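Local coordinates for predicted ATPase of the ABC class (Vibrio vulnificus, PDB 5D6A), which probably hydrolyses ATP as an ABC-class ATPase, and is held here with the non-hydrolysable ATP analogue AMP-PNP, at residues E199-N204 and Y293-G298; L206-A211 and N276-S281. All blocks are in the same frame, centred on the assembly; numbering follows the deposited sequence.

Contact 1: residues E199-N204 and Y293-G298; sequences EQLEVN and YIVTDG
Leu201 and Val295 meet through their methyl branches, and the pair illustrates how one leucine from a connecting loop can cover the margin of a beta sheet. Leu201 CD2 lies 3.7 Å from Val295 CG2, and the other leucine methyl, CD1, is 3.9 Å from that same valine carbon. The fork of the leucine thus straddles a single methyl, while the two side chains run obliquely past each other. On the valine, chi1 of -68° sets CG1 anti to the carbonyl carbon and leaves CG2 between the backbone N and the carbonyl carbon, facing the loop. CD1 also reaches past the side chain to the main chain beyond it, lying 3.9 Å from Thr296 C and 4.0 Å from Asp297 N. The leucine therefore rests on both the valine and the peptide that leaves the strand. Thr296, next in sequence, has its CB directed away from the loop, and its OG1 is hydrogen-bonded to Ser208 OG. Such alternation is that of an extended strand with one face turned to the loop. The contact lies where the chain leaves helix 181-199 and turns toward strand 206-211. Strand 294-296 is, within this chain, an outermost strand of a four-stranded antiparallel sheet, with 206-211 as its neighbour; Phe209 of that strand touches both Leu201 and Val295, and Leu197 of helix 181-199 packs on the valine.

Contact 2: residues L206-A211 and N276-S281; sequences LVSFVA and NAIERS
Ser208, just past the corner the chain turns at Val207, is the first residue to meet the helix, and it does so with Ile278. Its CB points toward the helical segment, and chi1 of -174° swings OG away from the backbone N, to 3.6 Å from Ile278 CG2. The same oxygen is 3.9 Å from Ile278 CG1, so the hydroxyl sits against the branched base of the isoleucine. This is van der Waals contact alone: the hydroxyl is already engaged with strand 294-296, where Val295 O is a further hydrogen-bond partner. Phe209 follows with its CB directed away from the helix, and its side chain touches Val241 and Leu243 of strand 240-245. At Val210 the strand comes back to the isoleucine, more loosely, with CG2 4.4 Å from Ile278 CG1. One helical side chain thus spans two strand residues that are two apart in sequence. The helix, 271-280, follows a probable Walker A P-loop, and its last turns lie over the antiparallel sheet at 206-211. Ile256 and Leu254 of the adjoining strand 249-257 extend the apolar surface, touching Ile278 and Val210 respectively, while Ile294 of strand 294-296 packs on Val210 from another neighbouring strand.

In the fold
Both contacts are buried, and both use the antiparallel sheet in which strands 206-211 and 294-296 are neighbours. Contact 1 brings the loop after helix 181-199 against strand 294-296, at one edge of the sheet as this chain forms it, whereas contact 2 brings helix 271-280 against the strand next to it. Phe209 and Ser208, adjacent in sequence, show the division: the phenylalanine belongs with the side chains around contact 1, the serine with the helix. Their chemistry differs accordingly. On the loop side the contact is apolar, a leucine against a valine and the strand's main chain, while the helix side mixes apolar packing with hydroxyls: Thr296 OG1, of contact 1, is hydrogen-bonded to Ile278 O, tying helix and sheet together.

Contact 1: residues E199-N204 and Y293-G298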
loop_
_atom_site.group_PDB
_atom_site.type_symbol
_atom_site.label_atom_id
_atom_site.label_comp_id
_atom_site.label_asym_id
_atom_site.label_seq_id
_atom_site.Cartn_x
_atom_site.Cartn_y
_atom_site.Cartn_z
ATOM N N GLU A 199 29.327 -9.799 -11.135
ATOM C CA GLU A 199 30.121 -9.338 -12.280
ATOM C C GLU A 199 30.333 -10.403 -13.360
ATOM O O GLU A 199 30.490 -10.067 -14.535
ATOM C CB GLU A 199 31.476 -8.784 -11.822
ATOM C CG GLU A 199 31.358 -7.505 -11.005
ATOM C CD GLU A 199 32.696 -6.871 -10.660
ATOM O OE1 GLU A 199 33.737 -7.288 -11.215
ATOM O OE2 GLU A 199 32.694 -5.935 -9.836
ATOM N N GLN A 200 30.328 -11.677 -12.973
ATOM C CA GLN A 200 30.541 -12.753 -13.947
ATOM C C GLN A 200 29.244 -13.394 -14.456
ATOM O O GLN A 200 29.260 -14.514 -14.969
ATOM C CB GLN A 200 31.513 -13.810 -13.400
ATOM C CG GLN A 200 31.128 -14.422 -12.068
ATOM C CD GLN A 200 32.173 -15.400 -11.562
ATOM O OE1 GLN A 200 32.715 -16.198 -12.325
ATOM N NE2 GLN A 200 32.446 -15.354 -10.266
ATOM N N LEU A 201 28.128 -12.679 -14.319
ATOM C CA LEU A 201 26.848 -13.160 -14.828
ATOM C C LEU A 201 26.834 -12.956 -16.332
ATOM O O LEU A 201 26.454 -13.846 -17.094
ATOM C CB LEU A 201 25.681 -12.393 -14.203
ATOM C CG LEU A 201 25.387 -12.633 -12.724
ATOM C CD1 LEU A 201 24.314 -11.672 -12.235
ATOM C CD2 LEU A 201 24.967 -14.077 -12.497
ATOM N N GLU A 202 27.267 -11.769 -16.744
ATOM C CA GLU A 202 27.312 -11.399 -18.150
ATOM C C GLU A 202 28.231 -12.313 -18.960
ATOM O O GLU A 202 27.878 -12.735 -20.061
ATOM C CB GLU A 202 27.798 -9.954 -18.290
ATOM C CG GLU A 202 27.690 -9.395 -19.699
ATOM C CD GLU A 202 26.250 -9.231 -20.158
ATOM O OE1 GLU A 202 26.027 -9.126 -21.385
ATOM O OE2 GLU A 202 25.340 -9.211 -19.299
ATOM N N VAL A 203 29.405 -12.610 -18.410
ATOM C CA VAL A 203 30.390 -13.453 -19.096
ATOM C C VAL A 203 29.861 -14.866 -19.362
ATOM O O VAL A 203 30.128 -15.444 -20.417
ATOM C CB VAL A 203 31.705 -13.553 -18.291
ATOM C CG1 VAL A 203 32.716 -14.422 -19.030
ATOM C CG2 VAL A 203 32.281 -12.169 -18.032
ATOM N N ASN A 204 29.107 -15.411 -18.409
ATOM C CA ASN A 204 28.549 -16.758 -18.544
ATOM C C ASN A 204 27.145 -16.779 -19.164
ATOM O O ASN A 204 26.440 -17.788 -19.080
ATOM C CB ASN A 204 28.548 -17.457 -17.182
ATOM C CG ASN A 204 29.948 -17.626 -16.616
ATOM O OD1 ASN A 204 30.906 -17.854 -17.354
ATOM N ND2 ASN A 204 30.069 -17.533 -15.300
ATOM N N TYR A 293 23.987 -15.637 -1.388
ATOM C CA TYR A 293 24.730 -16.214 -2.505
ATOM C C TYR A 293 23.844 -16.326 -3.740
ATOM O O TYR A 293 24.010 -17.223 -4.570
ATOM C CB TYR A 293 25.397 -17.538 -2.127
ATOM C CG TYR A 293 26.608 -17.333 -1.248
ATOM C CD1 TYR A 293 27.821 -16.928 -1.799
ATOM C CD2 TYR A 293 26.546 -17.536 0.128
ATOM C CE1 TYR A 293 28.939 -16.729 -1.007
ATOM C CE2 TYR A 293 27.662 -17.342 0.931
ATOM C CZ TYR A 293 28.855 -16.937 0.358
ATOM O OH TYR A 293 29.971 -16.742 1.142
ATOM N N ILE A 294 22.907 -15.385 -3.847
ATOM C CA ILE A 294 22.020 -15.287 -4.994
ATOM C C ILE A 294 22.269 -13.911 -5.599
ATOM O O ILE A 294 22.220 -12.907 -4.893
ATOM C CB ILE A 294 20.530 -15.393 -4.614
ATOM C CG1 ILE A 294 20.263 -16.649 -3.778
ATOM C CG2 ILE A 294 19.671 -15.415 -5.872
ATOM C CD1 ILE A 294 18.814 -16.811 -3.362
ATOM N N VAL A 295 22.560 -13.873 -6.896
ATOM C CA VAL A 295 22.800 -12.611 -7.591
ATOM C C VAL A 295 21.914 -12.511 -8.828
ATOM O O VAL A 295 21.548 -13.522 -9.429
ATOM C CB VAL A 295 24.281 -12.437 -7.994
ATOM C CG1 VAL A 295 25.152 -12.271 -6.758
ATOM C CG2 VAL A 295 24.755 -13.606 -8.847
ATOM N N THR A 296 21.572 -11.283 -9.196
ATOM C CA THR A 296 20.728 -11.028 -10.350
ATOM C C THR A 296 21.147 -9.724 -11.018
ATOM O O THR A 296 21.718 -8.839 -10.384
ATOM C CB THR A 296 19.243 -10.925 -9.938
ATOM O OG1 THR A 296 18.845 -12.120 -9.256
ATOM C CG2 THR A 296 18.347 -10.721 -11.147
ATOM N N ASP A 297 20.878 -9.629 -12.314
ATOM C CA ASP A 297 21.170 -8.433 -13.075
ATOM C C ASP A 297 20.711 -7.222 -12.254
ATOM O O ASP A 297 19.550 -7.142 -11.857
ATOM C CB ASP A 297 20.430 -8.508 -14.412
ATOM C CG ASP A 297 20.693 -7.323 -15.304
ATOM O OD1 ASP A 297 21.128 -6.256 -14.812
ATOM O OD2 ASP A 297 20.444 -7.464 -16.510
ATOM N N GLY A 298 21.631 -6.293 -12.004
ATOM C CA GLY A 298 21.351 -5.105 -11.198
ATOM C C GLY A 298 20.225 -4.218 -11.696
ATOM O O GLY A 298 19.588 -3.521 -10.905
#

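Contact 2: residues L206-A211 and N276-S281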
loop_
_atom_site.group_PDB
_atom_site.type_symbol
_atom_site.label_atom_id
_atom_site.label_comp_id
_atom_site.label_asym_id
_atom_site.label_seq_id
_atom_site.Cartn_x
_atom_site.Cartn_y
_atom_site.Cartn_z
ATOM N N LEU A 206 24.391 -15.289 -18.283
ATOM C CA LEU A 206 23.370 -15.470 -17.254
ATOM C C LEU A 206 22.797 -14.136 -16.800
ATOM O O LEU A 206 23.470 -13.111 -16.877
ATOM C CB LEU A 206 23.977 -16.177 -16.039
ATOM C CG LEU A 206 24.630 -17.537 -16.275
ATOM C CD1 LEU A 206 25.245 -18.048 -14.982
ATOM C CD2 LEU A 206 23.627 -18.536 -16.831
ATOM N N VAL A 207 21.551 -14.159 -16.330
ATOM C CA VAL A 207 20.895 -12.954 -15.802
ATOM C C VAL A 207 20.662 -13.075 -14.298
ATOM O O VAL A 207 20.344 -12.089 -13.638
ATOM C CB VAL A 207 19.555 -12.642 -16.504
ATOM C CG1 VAL A 207 19.800 -12.339 -17.966
ATOM C CG2 VAL A 207 18.559 -13.783 -16.349
ATOM N N SER A 208 20.819 -14.288 -13.769
ATOM C CA SER A 208 20.644 -14.537 -12.340
ATOM C C SER A 208 21.278 -15.874 -11.959
ATOM O O SER A 208 21.445 -16.756 -12.802
ATOM C CB SER A 208 19.158 -14.529 -11.967
ATOM O OG SER A 208 18.981 -14.628 -10.563
ATOM N N PHE A 209 21.626 -16.013 -10.682
ATOM C CA PHE A 209 22.252 -17.228 -10.173
ATOM C C PHE A 209 21.794 -17.546 -8.750
ATOM O O PHE A 209 22.012 -16.756 -7.834
ATOM C CB PHE A 209 23.773 -17.081 -10.207
ATOM C CG PHE A 209 24.508 -18.218 -9.557
ATOM C CD1 PHE A 209 24.754 -19.394 -10.252
ATOM C CD2 PHE A 209 24.968 -18.107 -8.252
ATOM C CE1 PHE A 209 25.436 -20.441 -9.655
ATOM C CE2 PHE A 209 25.651 -19.148 -7.650
ATOM C CZ PHE A 209 25.887 -20.318 -8.352
ATOM N N VAL A 210 21.171 -18.713 -8.579
ATOM C CA VAL A 210 20.686 -19.161 -7.274
ATOM C C VAL A 210 21.547 -20.325 -6.794
ATOM O O VAL A 210 21.372 -21.463 -7.233
ATOM C CB VAL A 210 19.212 -19.612 -7.335
ATOM C CG1 VAL A 210 18.724 -20.035 -5.959
ATOM C CG2 VAL A 210 18.337 -18.496 -7.882
ATOM N N ALA A 211 22.472 -20.033 -5.888
ATOM C CA ALA A 211 23.380 -21.043 -5.353
ATOM C C ALA A 211 22.645 -22.173 -4.627
ATOM O O ALA A 211 21.617 -21.946 -3.987
ATOM C CB ALA A 211 24.379 -20.388 -4.410
ATOM N N ASN A 276 10.677 -13.936 -6.096
ATOM C CA ASN A 276 10.901 -12.919 -5.072
ATOM C C ASN A 276 12.369 -12.837 -4.673
ATOM O O ASN A 276 12.905 -11.746 -4.480
ATOM C CB ASN A 276 10.035 -13.183 -3.837
ATOM C CG ASN A 276 8.560 -12.926 -4.090
ATOM O OD1 ASN A 276 8.186 -12.215 -5.025
ATOM N ND2 ASN A 276 7.713 -13.494 -3.242
ATOM N N ALA A 277 13.011 -13.994 -4.550
ATOM C CA ALA A 277 14.423 -14.045 -4.194
ATOM C C ALA A 277 15.262 -13.441 -5.313
ATOM O O ALA A 277 16.247 -12.747 -5.058
ATOM C CB ALA A 277 14.850 -15.478 -3.923
ATOM N N ILE A 278 14.861 -13.701 -6.554
ATOM C CA ILE A 278 15.566 -13.172 -7.713
ATOM C C ILE A 278 15.415 -11.653 -7.789
ATOM O O ILE A 278 16.410 -10.944 -7.936
ATOM C CB ILE A 278 15.080 -13.830 -9.025
ATOM C CG1 ILE A 278 15.449 -15.316 -9.034
ATOM C CG2 ILE A 278 15.711 -13.161 -10.240
ATOM C CD1 ILE A 278 14.896 -16.085 -10.215
ATOM N N GLU A 279 14.184 -11.155 -7.661
ATOM C CA GLU A 279 13.931 -9.709 -7.750
ATOM C C GLU A 279 14.686 -8.950 -6.667
ATOM O O GLU A 279 15.116 -7.817 -6.892
ATOM C CB GLU A 279 12.433 -9.377 -7.644
ATOM C CG GLU A 279 11.897 -9.337 -6.218
ATOM C CD GLU A 279 10.413 -9.056 -6.136
ATOM O OE1 GLU A 279 9.669 -9.499 -7.028
ATOM O OE2 GLU A 279 9.984 -8.421 -5.152
ATOM N N ARG A 280 14.836 -9.567 -5.494
ATOM C CA ARG A 280 15.543 -8.923 -4.384
ATOM C C ARG A 280 17.050 -9.125 -4.423
ATOM O O ARG A 280 17.789 -8.407 -3.755
ATOM C CB ARG A 280 14.971 -9.355 -3.034
ATOM C CG ARG A 280 13.579 -8.804 -2.812
ATOM C CD ARG A 280 13.248 -8.632 -1.347
ATOM N NE ARG A 280 12.242 -7.582 -1.199
ATOM C CZ ARG A 280 12.507 -6.274 -1.275
ATOM N NH1 ARG A 280 13.743 -5.837 -1.518
ATOM N NH2 ARG A 280 11.526 -5.389 -1.129
ATOM N N SER A 281 17.507 -10.085 -5.218
ATOM C CA SER A 281 18.938 -10.330 -5.353
ATOM C C SER A 281 19.650 -9.219 -6.130
ATOM O O SER A 281 20.842 -9.327 -6.411
ATOM C CB SER A 281 19.193 -11.696 -5.982
ATOM O OG SER A 281 18.740 -12.719 -5.108
#